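Local atomic coordinates of putative MAR1 (Leishmania donovani, PDB entry 1X9G), a protein that is of unknown function but belongs to the isochorismatase superfamily and may act as a hydrolase, possibly a ribonuclease of the MAR1 type. Residues A[45-50]-A[78-83]; A[65-70]-A[88-93]; A[11-16]-A[170-175]; A[119-124]-A[155-160]. One frame throughout, in Å; residues are numbered along the deposited sequence.

Contact 1 of 4, residues A[45-50]-A[78-83]; sequences VANRLA and EITLPK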
loop_
_atom_site.group_PDB
_atom_site.type_symbol
_atom_site.label_atom_id
_atom_site.label_comp_id
_atom_site.label_asym_id
_atom_site.label_seq_id
_atom_site.Cartn_x
_atom_site.Cartn_y
_atom_site.Cartn_z
ATOM N N VAL A 45 -12.159 22.607 -1.102
ATOM C CA VAL A 45 -11.671 21.979 -2.321
ATOM C C VAL A 45 -12.727 22.177 -3.390
ATOM O O VAL A 45 -12.400 22.426 -4.550
ATOM C CB VAL A 45 -11.335 20.440 -2.101
ATOM C CG1 VAL A 45 -11.171 19.691 -3.402
ATOM C CG2 VAL A 45 -10.094 20.273 -1.267
ATOM N N ALA A 46 -13.986 22.054 -3.001
ATOM C CA ALA A 46 -15.134 22.357 -3.878
ATOM C C ALA A 46 -15.069 23.773 -4.409
ATOM O O ALA A 46 -15.172 23.974 -5.622
ATOM C CB ALA A 46 -16.460 22.136 -3.154
ATOM N N ASN A 47 -14.842 24.737 -3.516
ATOM C CA ASN A 47 -14.568 26.132 -3.949
ATOM C C ASN A 47 -13.332 26.225 -4.830
ATOM O O ASN A 47 -13.452 26.758 -5.926
ATOM C CB ASN A 47 -14.455 27.129 -2.783
ATOM C CG ASN A 47 -15.781 27.335 -2.044
ATOM O OD1 ASN A 47 -16.859 27.438 -2.656
ATOM N ND2 ASN A 47 -15.700 27.407 -0.711
ATOM N N ARG A 48 -12.182 25.674 -4.388
ATOM C CA ARG A 48 -10.930 25.678 -5.196
ATOM C C ARG A 48 -11.081 25.229 -6.648
ATOM O O ARG A 48 -10.632 25.929 -7.556
ATOM C CB ARG A 48 -9.783 24.890 -4.536
ATOM C CG ARG A 48 -8.503 24.798 -5.406
ATOM C CD ARG A 48 -7.278 24.149 -4.648
ATOM N NE ARG A 48 -6.548 25.141 -3.843
ATOM C CZ ARG A 48 -5.653 24.858 -2.895
ATOM N NH1 ARG A 48 -5.321 23.590 -2.615
ATOM N NH2 ARG A 48 -5.063 25.849 -2.225
ATOM N N LEU A 49 -11.703 24.068 -6.854
ATOM C CA LEU A 49 -11.975 23.537 -8.209
ATOM C C LEU A 49 -13.060 24.336 -8.940
ATOM O O LEU A 49 -13.210 24.207 -10.168
ATOM C CB LEU A 49 -12.369 22.042 -8.145
ATOM C CG LEU A 49 -11.271 20.964 -7.950
ATOM C CD1 LEU A 49 -10.214 20.993 -9.067
ATOM C CD2 LEU A 49 -10.563 21.146 -6.654
ATOM N N ALA A 50 -13.835 25.116 -8.178
ATOM C CA ALA A 50 -14.939 25.895 -8.745
ATOM C C ALA A 50 -14.313 27.062 -9.429
ATOM O O ALA A 50 -14.565 27.279 -10.610
ATOM C CB ALA A 50 -15.940 26.359 -7.664
ATOM N N GLU A 78 -22.069 27.674 1.776
ATOM C CA GLU A 78 -20.668 28.061 1.723
ATOM C C GLU A 78 -19.922 27.559 0.447
ATOM O O GLU A 78 -18.819 28.019 0.142
ATOM C CB GLU A 78 -19.987 27.735 3.070
ATOM C CG GLU A 78 -18.452 27.547 3.059
ATOM C CD GLU A 78 -17.627 28.833 2.804
ATOM O OE1 GLU A 78 -17.573 29.695 3.717
ATOM O OE2 GLU A 78 -16.990 28.954 1.721
ATOM N N ILE A 79 -20.533 26.670 -0.340
ATOM C CA ILE A 79 -20.041 26.458 -1.709
ATOM C C ILE A 79 -20.723 27.399 -2.742
ATOM O O ILE A 79 -21.922 27.248 -3.073
ATOM C CB ILE A 79 -20.122 24.982 -2.195
ATOM C CG1 ILE A 79 -19.287 24.068 -1.297
ATOM C CG2 ILE A 79 -19.608 24.858 -3.642
ATOM C CD1 ILE A 79 -19.821 22.633 -1.187
ATOM N N THR A 80 -19.931 28.341 -3.257
ATOM C CA THR A 80 -20.362 29.205 -4.331
ATOM C C THR A 80 -20.098 28.612 -5.708
ATOM O O THR A 80 -19.066 28.841 -6.326
ATOM C CB THR A 80 -19.863 30.663 -4.193
ATOM O OG1 THR A 80 -18.787 30.729 -3.252
ATOM C CG2 THR A 80 -21.046 31.563 -3.690
ATOM N N LEU A 81 -21.081 27.834 -6.147
ATOM C CA LEU A 81 -21.169 27.243 -7.475
ATOM C C LEU A 81 -20.876 28.205 -8.623
ATOM O O LEU A 81 -21.243 29.388 -8.556
ATOM C CB LEU A 81 -22.592 26.692 -7.682
ATOM C CG LEU A 81 -23.078 25.455 -6.921
ATOM C CD1 LEU A 81 -21.882 24.494 -6.686
ATOM C CD2 LEU A 81 -23.808 25.819 -5.619
ATOM N N PRO A 82 -20.252 27.695 -9.700
ATOM C CA PRO A 82 -20.119 28.477 -10.927
ATOM C C PRO A 82 -21.487 28.603 -11.615
ATOM O O PRO A 82 -22.341 27.730 -11.429
ATOM C CB PRO A 82 -19.165 27.634 -11.786
ATOM C CG PRO A 82 -18.666 26.539 -10.926
ATOM C CD PRO A 82 -19.651 26.359 -9.831
ATOM N N LYS A 83 -21.703 29.664 -12.398
ATOM C CA LYS A 83 -22.990 29.822 -13.097
ATOM C C LYS A 83 -23.211 28.688 -14.090
ATOM O O LYS A 83 -24.350 28.293 -14.352
ATOM C CB LYS A 83 -23.099 31.180 -13.817
ATOM C CG LYS A 83 -22.710 32.373 -12.979
ATOM C CD LYS A 83 -23.530 32.447 -11.698
ATOM C CE LYS A 83 -23.107 33.638 -10.854
ATOM N NZ LYS A 83 -24.307 34.294 -10.252
#
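The flat amide of Asn47 meets the loop 78-83 with its two polar atoms, both used close to the plane of the amide. Asn47 OD1 takes the N-H of Thr80 in its carbonyl plane, with Thr80 N 3.3 Å away. On the other arm of the amide, Asn47 ND2 donates to Glu78 O at 3.3 Å, an acceptor almost exactly in the amide plane. A second flat group, the carboxylate of Glu78, is turned 68° from the amide, and its OE2 adds a weak bond from Asn47 ND2 at 3.2 Å. The bend of Glu78 at chi2 (70°) brings this carboxylate round to the helix. Beside the polar cluster lies an apolar strip: Ala46 CB rests on Ile79 CG1 at 3.9 Å, and Ala50 CB faces Pro82 CG at 4.3 Å. Alanine suits both helix positions because its single methyl group lets the loop come close to the helix backbone. Elsewhere on helix 39-55, Arg51 binds Thr80 O, while Pro82 also leans on Tyr62 of strand 60-67. Asparagine, with a C=O and an N-H2 side by side, pairs with the loop much as a peptide group would. One helix side chain thus meets a backbone N-H and C=O of an irregular loop, tying its shape to the helix.

Contact 2 of 4, residues A[65-70]-A[88-93]; sequences TEHYPK and IEKTRF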
loop_
_atom_site.group_PDB
_atom_site.type_symbol
_atom_site.label_atom_id
_atom_site.label_comp_id
_atom_site.label_asym_id
_atom_site.label_seq_id
_atom_site.Cartn_x
_atom_site.Cartn_y
_atom_site.Cartn_z
ATOM N N THR A 65 -23.964 16.889 -7.611
ATOM C CA THR A 65 -25.096 15.995 -7.351
ATOM C C THR A 65 -25.560 16.253 -5.920
ATOM O O THR A 65 -24.728 16.466 -5.015
ATOM C CB THR A 65 -24.729 14.501 -7.497
ATOM O OG1 THR A 65 -23.815 14.167 -6.464
ATOM C CG2 THR A 65 -24.071 14.216 -8.803
ATOM N N GLU A 66 -26.884 16.264 -5.718
ATOM C CA GLU A 66 -27.447 16.231 -4.376
ATOM C C GLU A 66 -28.227 14.946 -4.294
ATOM O O GLU A 66 -29.026 14.636 -5.181
ATOM C CB GLU A 66 -28.412 17.377 -4.079
ATOM C CG GLU A 66 -28.213 18.694 -4.805
ATOM C CD GLU A 66 -28.989 19.820 -4.148
ATOM O OE1 GLU A 66 -30.240 19.845 -4.256
ATOM O OE2 GLU A 66 -28.346 20.672 -3.504
ATOM N N HIS A 67 -28.009 14.232 -3.199
ATOM C CA HIS A 67 -28.601 12.938 -2.945
ATOM C C HIS A 67 -29.783 13.108 -2.014
ATOM O O HIS A 67 -29.650 13.736 -0.969
ATOM C CB HIS A 67 -27.568 12.062 -2.241
ATOM C CG HIS A 67 -28.013 10.659 -2.050
ATOM N ND1 HIS A 67 -27.864 9.698 -3.028
ATOM C CD2 HIS A 67 -28.623 10.054 -1.004
ATOM C CE1 HIS A 67 -28.341 8.552 -2.582
ATOM N NE2 HIS A 67 -28.819 8.743 -1.363
ATOM N N TYR A 68 -30.918 12.518 -2.394
ATOM C CA TYR A 68 -32.223 12.707 -1.726
ATOM C C TYR A 68 -32.327 14.059 -0.990
ATOM O O TYR A 68 -32.407 14.097 0.237
ATOM C CB TYR A 68 -32.491 11.533 -0.797
ATOM C CG TYR A 68 -33.921 11.387 -0.334
ATOM C CD1 TYR A 68 -34.251 11.527 1.029
ATOM C CD2 TYR A 68 -34.948 11.096 -1.242
ATOM C CE1 TYR A 68 -35.564 11.393 1.473
ATOM C CE2 TYR A 68 -36.273 10.968 -0.803
ATOM C CZ TYR A 68 -36.569 11.112 0.555
ATOM O OH TYR A 68 -37.868 10.961 0.995
ATOM N N PRO A 69 -32.310 15.175 -1.758
ATOM C CA PRO A 69 -32.150 16.534 -1.194
ATOM C C PRO A 69 -33.163 16.924 -0.096
ATOM O O PRO A 69 -32.757 17.221 1.035
ATOM C CB PRO A 69 -32.303 17.462 -2.404
ATOM C CG PRO A 69 -32.226 16.608 -3.582
ATOM C CD PRO A 69 -32.451 15.188 -3.227
ATOM N N LYS A 70 -34.455 16.917 -0.430
ATOM C CA LYS A 70 -35.521 17.343 0.492
ATOM C C LYS A 70 -35.504 16.576 1.828
ATOM O O LYS A 70 -35.578 17.186 2.900
ATOM C CB LYS A 70 -36.904 17.275 -0.193
ATOM C CG LYS A 70 -38.108 17.438 0.751
ATOM C CD LYS A 70 -38.329 18.900 1.228
ATOM C CE LYS A 70 -39.452 18.993 2.309
ATOM N NZ LYS A 70 -39.051 18.421 3.637
ATOM N N ILE A 88 -27.611 18.368 -10.280
ATOM C CA ILE A 88 -28.488 17.218 -10.491
ATOM C C ILE A 88 -28.757 16.472 -9.172
ATOM O O ILE A 88 -28.054 16.662 -8.186
ATOM C CB ILE A 88 -28.060 16.277 -11.746
ATOM C CG1 ILE A 88 -27.779 14.839 -11.352
ATOM C CG2 ILE A 88 -26.935 16.855 -12.623
ATOM C CD1 ILE A 88 -26.350 14.613 -11.025
ATOM N N GLU A 89 -29.805 15.660 -9.152
ATOM C CA GLU A 89 -30.339 15.083 -7.906
ATOM C C GLU A 89 -30.570 13.600 -8.121
ATOM O O GLU A 89 -30.906 13.163 -9.225
ATOM C CB GLU A 89 -31.670 15.761 -7.506
ATOM C CG GLU A 89 -31.572 17.266 -7.105
ATOM C CD GLU A 89 -32.969 17.958 -6.883
ATOM O OE1 GLU A 89 -33.861 17.360 -6.232
ATOM O OE2 GLU A 89 -33.169 19.107 -7.368
ATOM N N LYS A 90 -30.413 12.802 -7.079
ATOM C CA LYS A 90 -30.636 11.374 -7.268
ATOM C C LYS A 90 -30.825 10.593 -6.007
ATOM O O LYS A 90 -30.719 11.118 -4.901
ATOM C CB LYS A 90 -29.492 10.743 -8.056
ATOM C CG LYS A 90 -28.098 11.316 -7.760
ATOM C CD LYS A 90 -27.546 10.979 -6.391
ATOM C CE LYS A 90 -25.991 10.926 -6.486
ATOM N NZ LYS A 90 -25.349 10.643 -5.164
ATOM N N THR A 91 -31.104 9.315 -6.190
ATOM C CA THR A 91 -31.185 8.399 -5.062
ATOM C C THR A 91 -30.137 7.243 -5.208
ATOM O O THR A 91 -29.707 6.643 -4.218
ATOM C CB THR A 91 -32.629 7.921 -4.896
ATOM O OG1 THR A 91 -33.097 7.387 -6.149
ATOM C CG2 THR A 91 -33.539 9.123 -4.518
ATOM N N ARG A 92 -29.706 6.985 -6.444
ATOM C CA ARG A 92 -28.574 6.120 -6.726
ATOM C C ARG A 92 -27.366 6.539 -5.864
ATOM O O ARG A 92 -27.094 7.749 -5.731
ATOM C CB ARG A 92 -28.272 6.172 -8.218
ATOM C CG ARG A 92 -27.028 5.453 -8.672
ATOM C CD ARG A 92 -27.298 4.737 -9.969
ATOM N NE ARG A 92 -27.629 3.340 -9.681
ATOM C CZ ARG A 92 -26.972 2.283 -10.154
ATOM N NH1 ARG A 92 -25.926 2.440 -10.965
ATOM N NH2 ARG A 92 -27.377 1.058 -9.823
ATOM N N PHE A 93 -26.685 5.564 -5.233
ATOM C CA PHE A 93 -25.529 5.907 -4.371
ATOM C C PHE A 93 -24.412 6.465 -5.234
ATOM O O PHE A 93 -23.819 7.491 -4.903
ATOM C CB PHE A 93 -25.064 4.763 -3.466
ATOM C CG PHE A 93 -26.092 4.324 -2.485
ATOM C CD1 PHE A 93 -26.373 2.969 -2.306
ATOM C CD2 PHE A 93 -26.831 5.273 -1.759
ATOM C CE1 PHE A 93 -27.370 2.553 -1.385
ATOM C CE2 PHE A 93 -27.846 4.877 -0.852
ATOM C CZ PHE A 93 -28.101 3.498 -0.661
#
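Thr65, Glu66 and His67 pair with Ile88, Glu89 and Lys90 as neighbouring parallel strands at one side of the α/β sheet of the isochorismatase fold. On one face, Thr65 and Ile88 lie side by side, Thr65 CG2 close to Ile88 CD1 at 3.2 Å. Lys90 bends at chi2 (70°), passes Thr65 and crosses His67 at about a right angle. Lys90 NZ makes a weak bond to His67 ND1 at 3.4 Å; lysine suits this strand position because its long chain carries the ammonium to Asp27, its stronger partner, which also binds Thr65 OG1. With CG anti to its backbone N (chi1 -174°), His67 sets one ring face beneath Lys90 O and brings its rim to that of Phe93. On the opposite face Glu66 and Glu89 run alongside each other, their carboxylate planes turned 64° from each other; Glu66 OE2 is held by Ile75 N, which should ease the proximity of like charges. Thr91 OG1 bonds to Asp179 of the second subunit. Beyond the strands, Tyr68 N reaches Lys90 O at 2.9 Å, and Pro69 CG sits 3.2 Å from Glu89 OE1.

Contact 3 of 4, residues A[11-16]-A[170-175]; sequences RLMPHY and ESILLQ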
loop_
_atom_site.group_PDB
_atom_site.type_symbol
_atom_site.label_atom_id
_atom_site.label_comp_id
_atom_site.label_asym_id
_atom_site.label_seq_id
_atom_site.Cartn_x
_atom_site.Cartn_y
_atom_site.Cartn_z
ATOM N N ARG A 11 0.254 8.918 -17.241
ATOM C CA ARG A 11 0.471 8.801 -15.822
ATOM C C ARG A 11 -0.050 9.878 -14.913
ATOM O O ARG A 11 -0.335 9.549 -13.769
ATOM C CB ARG A 11 1.871 8.325 -15.423
ATOM C CG ARG A 11 1.779 7.089 -14.532
ATOM C CD ARG A 11 3.087 6.408 -14.217
ATOM N NE ARG A 11 3.829 6.180 -15.440
ATOM C CZ ARG A 11 4.261 5.001 -15.867
ATOM N NH1 ARG A 11 4.080 3.923 -15.135
ATOM N NH2 ARG A 11 4.886 4.926 -17.039
ATOM N N LEU A 12 -0.234 11.116 -15.341
ATOM C CA LEU A 12 -0.935 12.068 -14.445
ATOM C C LEU A 12 -2.041 12.815 -15.208
ATOM O O LEU A 12 -2.373 12.411 -16.316
ATOM C CB LEU A 12 0.066 13.047 -13.820
ATOM C CG LEU A 12 1.179 12.514 -12.922
ATOM C CD1 LEU A 12 2.306 13.483 -12.815
ATOM C CD2 LEU A 12 0.633 12.230 -11.532
ATOM N N MET A 13 -2.628 13.863 -14.630
ATOM C CA MET A 13 -3.502 14.761 -15.425
ATOM C C MET A 13 -2.723 15.388 -16.612
ATOM O O MET A 13 -1.563 15.805 -16.455
ATOM C CB MET A 13 -4.116 15.873 -14.567
ATOM C CG MET A 13 -5.096 15.339 -13.539
ATOM S SD MET A 13 -6.388 16.443 -13.065
ATOM C CE MET A 13 -7.545 16.195 -14.425
ATOM N N PRO A 14 -3.325 15.393 -17.812
ATOM C CA PRO A 14 -2.674 16.063 -18.941
ATOM C C PRO A 14 -2.919 17.561 -18.809
ATOM O O PRO A 14 -3.802 17.944 -18.015
ATOM C CB PRO A 14 -3.404 15.489 -20.167
ATOM C CG PRO A 14 -4.731 15.046 -19.674
ATOM C CD PRO A 14 -4.624 14.791 -18.180
ATOM N N HIS A 15 -2.149 18.383 -19.549
ATOM C CA HIS A 15 -2.383 19.834 -19.658
ATOM C C HIS A 15 -3.877 20.121 -19.856
ATOM O O HIS A 15 -4.540 19.433 -20.618
ATOM C CB HIS A 15 -1.524 20.516 -20.763
ATOM C CG HIS A 15 -1.680 22.007 -20.763
ATOM N ND1 HIS A 15 -2.525 22.668 -21.638
ATOM C CD2 HIS A 15 -1.213 22.955 -19.909
ATOM C CE1 HIS A 15 -2.549 23.957 -21.341
ATOM N NE2 HIS A 15 -1.768 24.159 -20.292
ATOM N N TYR A 16 -4.399 21.131 -19.164
ATOM C CA TYR A 16 -5.851 21.442 -19.207
ATOM C C TYR A 16 -6.510 21.545 -20.593
ATOM O O TYR A 16 -7.729 21.335 -20.711
ATOM C CB TYR A 16 -6.223 22.688 -18.378
ATOM C CG TYR A 16 -5.552 24.005 -18.765
ATOM C CD1 TYR A 16 -4.660 24.624 -17.882
ATOM C CD2 TYR A 16 -5.843 24.664 -19.975
ATOM C CE1 TYR A 16 -4.046 25.836 -18.193
ATOM C CE2 TYR A 16 -5.221 25.906 -20.310
ATOM C CZ TYR A 16 -4.319 26.482 -19.401
ATOM O OH TYR A 16 -3.662 27.689 -19.649
ATOM N N GLU A 170 -3.698 20.601 -4.583
ATOM C CA GLU A 170 -2.552 21.359 -5.079
ATOM C C GLU A 170 -1.829 20.547 -6.133
ATOM O O GLU A 170 -1.537 21.049 -7.184
ATOM C CB GLU A 170 -1.632 21.887 -3.967
ATOM C CG GLU A 170 -0.255 22.285 -4.431
ATOM C CD GLU A 170 0.525 23.072 -3.383
ATOM O OE1 GLU A 170 -0.028 24.112 -2.988
ATOM O OE2 GLU A 170 1.682 22.691 -2.974
ATOM N N SER A 171 -1.611 19.264 -5.897
ATOM C CA SER A 171 -0.984 18.416 -6.928
ATOM C C SER A 171 -1.743 18.502 -8.223
ATOM O O SER A 171 -1.163 18.628 -9.260
ATOM C CB SER A 171 -1.011 16.943 -6.510
ATOM O OG SER A 171 -0.028 16.225 -7.247
ATOM N N ILE A 172 -3.056 18.376 -8.154
ATOM C CA ILE A 172 -3.920 18.411 -9.334
ATOM C C ILE A 172 -3.932 19.751 -10.104
ATOM O O ILE A 172 -3.898 19.720 -11.347
ATOM C CB ILE A 172 -5.363 17.995 -8.951
ATOM C CG1 ILE A 172 -5.451 16.473 -8.788
ATOM C CG2 ILE A 172 -6.392 18.421 -10.013
ATOM C CD1 ILE A 172 -6.847 16.022 -8.209
ATOM N N LEU A 173 -3.992 20.905 -9.409
ATOM C CA LEU A 173 -3.911 22.192 -10.126
ATOM C C LEU A 173 -2.615 22.317 -10.934
ATOM O O LEU A 173 -2.653 22.631 -12.100
ATOM C CB LEU A 173 -4.076 23.424 -9.226
ATOM C CG LEU A 173 -5.327 23.693 -8.384
ATOM C CD1 LEU A 173 -5.609 25.189 -8.298
ATOM C CD2 LEU A 173 -6.611 22.912 -8.797
ATOM N N LEU A 174 -1.491 21.996 -10.312
ATOM C CA LEU A 174 -0.177 21.953 -10.921
ATOM C C LEU A 174 0.010 20.966 -12.063
ATOM O O LEU A 174 0.951 21.093 -12.857
ATOM C CB LEU A 174 0.830 21.612 -9.822
ATOM C CG LEU A 174 0.983 22.693 -8.748
ATOM C CD1 LEU A 174 2.190 22.435 -7.847
ATOM C CD2 LEU A 174 1.091 24.122 -9.380
ATOM N N GLN A 175 -0.821 19.936 -12.110
ATOM C CA GLN A 175 -0.649 18.890 -13.094
ATOM C C GLN A 175 -1.329 19.342 -14.376
ATOM O O GLN A 175 -0.889 19.006 -15.474
ATOM C CB GLN A 175 -1.260 17.579 -12.606
ATOM C CG GLN A 175 -0.398 16.729 -11.619
ATOM C CD GLN A 175 -1.224 15.587 -11.029
ATOM O OE1 GLN A 175 -1.895 14.883 -11.761
ATOM N NE2 GLN A 175 -1.236 15.450 -9.711
#
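Met13 and Gln175 form the tight part of this contact between the N-terminal loop and helix 169-176. Met13 N gives its hydrogen to Gln175 OE1 at 3.1 Å, a bond straight at the hydrogen (165°) and in the carbonyl plane of the amide. At its other arm, Gln175 NE2 donates to Ser171 OG, one turn back along the helix, at 2.9 Å, and this acceptor also lies in the amide plane. Held at both ends, the amide can hardly rotate, and glutamine suits a buried position that must accept from a loop and donate to its own helix. Leu12 packs across it, with CB 3.4 Å from Gln175 OE1. Met13, flexible enough to bend at chi3 (82°), lays its SD against Ile172 CG2 at 3.6 Å. Towards the partly exposed side the fit slackens: Pro14 and His15 point away from the helix, and Pro14 O stays 4.0 Å from Gln175 O. There His15 turns instead to Tyr16, setting CE1 over the centre of that ring, while its nitrogens bind Ser17 and Asp182. Lys178 NZ bridges the carbonyls of Met13 and Gln175. Beneath, Met13 meets Phe136 of strand 134-143 and Gln175 meets Thr167 of strand 164-167; on another side Ser171 and Leu174 pack on helix 117-130 of the third subunit.

Contact 4 of 4, residues A[119-124]-A[155-160]; sequences ACILQT and KLMSSW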
loop_
_atom_site.group_PDB
_atom_site.type_symbol
_atom_site.label_atom_id
_atom_site.label_comp_id
_atom_site.label_asym_id
_atom_site.label_seq_id
_atom_site.Cartn_x
_atom_site.Cartn_y
_atom_site.Cartn_z
ATOM N N ALA A 119 -18.798 5.237 0.081
ATOM C CA ALA A 119 -20.192 5.057 -0.260
ATOM C C ALA A 119 -20.446 5.617 -1.645
ATOM O O ALA A 119 -20.062 4.986 -2.627
ATOM C CB ALA A 119 -21.094 5.694 0.841
ATOM N N CYS A 120 -21.018 6.821 -1.754
ATOM C CA CYS A 120 -21.246 7.422 -3.043
ATOM C C CYS A 120 -19.958 7.571 -3.843
ATOM O O CYS A 120 -19.959 7.259 -5.058
ATOM C CB CYS A 120 -21.958 8.788 -2.896
ATOM S SG CYS A 120 -23.532 8.796 -1.862
ATOM N N ILE A 121 -18.870 8.044 -3.187
ATOM C CA ILE A 121 -17.569 8.327 -3.894
ATOM C C ILE A 121 -17.051 7.045 -4.510
ATOM O O ILE A 121 -16.838 6.955 -5.700
ATOM C CB ILE A 121 -16.437 8.930 -2.956
ATOM C CG1 ILE A 121 -16.779 10.339 -2.413
ATOM C CG2 ILE A 121 -15.086 8.936 -3.653
ATOM C CD1 ILE A 121 -16.788 11.472 -3.424
ATOM N N LEU A 122 -16.912 6.039 -3.658
ATOM C CA LEU A 122 -16.461 4.708 -4.040
ATOM C C LEU A 122 -17.279 4.124 -5.241
ATOM O O LEU A 122 -16.718 3.764 -6.269
ATOM C CB LEU A 122 -16.434 3.804 -2.784
ATOM C CG LEU A 122 -15.900 2.367 -2.967
ATOM C CD1 LEU A 122 -14.376 2.301 -3.138
ATOM C CD2 LEU A 122 -16.323 1.444 -1.812
ATOM N N GLN A 123 -18.605 4.071 -5.124
ATOM C CA GLN A 123 -19.457 3.567 -6.241
ATOM C C GLN A 123 -19.348 4.405 -7.490
ATOM O O GLN A 123 -19.287 3.873 -8.616
ATOM C CB GLN A 123 -20.930 3.404 -5.802
ATOM C CG GLN A 123 -21.019 2.530 -4.546
ATOM C CD GLN A 123 -22.403 2.043 -4.212
ATOM O OE1 GLN A 123 -23.156 1.650 -5.096
ATOM N NE2 GLN A 123 -22.725 1.994 -2.917
ATOM N N THR A 124 -19.285 5.716 -7.286
ATOM C CA THR A 124 -19.132 6.672 -8.399
ATOM C C THR A 124 -17.857 6.379 -9.203
ATOM O O THR A 124 -17.925 6.240 -10.435
ATOM C CB THR A 124 -19.064 8.076 -7.838
ATOM O OG1 THR A 124 -20.297 8.340 -7.163
ATOM C CG2 THR A 124 -18.819 9.072 -8.891
ATOM N N LYS A 155 -7.603 2.908 0.387
ATOM C CA LYS A 155 -6.721 1.819 -0.058
ATOM C C LYS A 155 -7.298 1.012 -1.194
ATOM O O LYS A 155 -6.610 0.716 -2.118
ATOM C CB LYS A 155 -6.360 0.758 1.015
ATOM C CG LYS A 155 -6.103 1.161 2.415
ATOM C CD LYS A 155 -4.771 1.866 2.613
ATOM C CE LYS A 155 -4.162 1.445 3.997
ATOM N NZ LYS A 155 -2.782 2.000 4.146
ATOM N N LEU A 156 -8.547 0.606 -1.133
ATOM C CA LEU A 156 -9.100 -0.131 -2.265
ATOM C C LEU A 156 -8.820 0.678 -3.556
ATOM O O LEU A 156 -8.279 0.166 -4.528
ATOM C CB LEU A 156 -10.623 -0.242 -2.133
ATOM C CG LEU A 156 -11.237 -1.580 -2.503
ATOM C CD1 LEU A 156 -12.694 -1.409 -2.983
ATOM C CD2 LEU A 156 -10.357 -2.457 -3.458
ATOM N N MET A 157 -9.267 1.918 -3.560
ATOM C CA MET A 157 -9.177 2.740 -4.763
ATOM C C MET A 157 -7.722 2.977 -5.252
ATOM O O MET A 157 -7.514 3.036 -6.443
ATOM C CB MET A 157 -9.879 4.096 -4.576
ATOM C CG MET A 157 -11.407 3.995 -4.450
ATOM S SD MET A 157 -12.303 5.581 -4.413
ATOM C CE MET A 157 -12.055 6.149 -2.720
ATOM N N SER A 158 -6.752 3.124 -4.342
ATOM C CA SER A 158 -5.317 3.186 -4.671
ATOM C C SER A 158 -4.802 1.964 -5.467
ATOM O O SER A 158 -3.742 2.005 -6.087
ATOM C CB SER A 158 -4.508 3.257 -3.362
ATOM O OG SER A 158 -4.452 4.597 -2.879
ATOM N N SER A 159 -5.511 0.849 -5.369
ATOM C CA SER A 159 -5.134 -0.341 -6.099
ATOM C C SER A 159 -5.819 -0.422 -7.443
ATOM O O SER A 159 -5.701 -1.427 -8.091
ATOM C CB SER A 159 -5.476 -1.580 -5.280
ATOM O OG SER A 159 -6.893 -1.773 -5.301
ATOM N N TRP A 160 -6.540 0.620 -7.842
ATOM C CA TRP A 160 -7.321 0.667 -9.109
ATOM C C TRP A 160 -6.599 1.422 -10.251
ATOM O O TRP A 160 -7.268 1.973 -11.155
ATOM C CB TRP A 160 -8.721 1.330 -8.896
ATOM C CG TRP A 160 -9.669 0.490 -8.092
ATOM C CD1 TRP A 160 -9.466 -0.824 -7.700
ATOM C CD2 TRP A 160 -10.971 0.862 -7.576
ATOM N NE1 TRP A 160 -10.553 -1.265 -7.001
ATOM C CE2 TRP A 160 -11.494 -0.273 -6.924
ATOM C CE3 TRP A 160 -11.772 2.031 -7.660
ATOM C CZ2 TRP A 160 -12.758 -0.279 -6.310
ATOM C CZ3 TRP A 160 -13.039 2.025 -7.048
ATOM C CH2 TRP A 160 -13.506 0.871 -6.366
#
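Leu122 is the bump of this contact, and the last turn of helix 147-158 with the residues after it supplies the hollow. The branch that enters is CD1, which lies 3.7 Å from Met157 CG, 4.1 Å from Leu156 CD1 and 3.6 Å from Trp160 CH2. Leu122 extends away from its helix because chi1 (-176°) sets CG opposite the backbone N, which carries CD1 in among these three. A branched leucine suits the task, because one methyl can enter the hollow while the other remains outside it. The Trp160 side chain crosses Leu122 at about a right angle and meets CD1 through the CH2 corner of the indole; one face of the ring rests on its own chain, with Leu156 O 3.5 Å above the ring plane. That carbonyl is further fixed by Ser159, whose OG and N both donate to it. The flexible Met157 bends at chi3 (-78°), and its CE touches Ile121 CG2 at 4.2 Å, a looser second point of contact. No hydrogen bond crosses between the segments. The two helices lie beside the sheet, Ile121 reaching Val26 of strand 21-26 and Met157 reaching Ile166 of strand 164-167, while Arg11 of the second subunit makes a cation-pi contact with Trp160.

Overall arrangement
Contacts 3 and 4 are buried, whereas contacts 1 and 2 are partly exposed. Contact 4 is wholly apolar across its segments; contact 3 adds one hydrogen bond to a buried side-chain amide, contact 1 rests mainly on side chain to backbone bonds, and contact 2 on strand pairing. The loop of contact 1 belongs to the connection between the two strands of contact 2. Contacts 1 and 3 touch through Leu49 and Leu173. Contacts 2 and 4 meet where Lys90 NZ lies 4.2 Å from Cys120 SG; with Asp27 nearby, this recalls the Asp-Lys-Cys triad of superfamily relatives. Between subunits, the helix of contact 3 packs against that of contact 4.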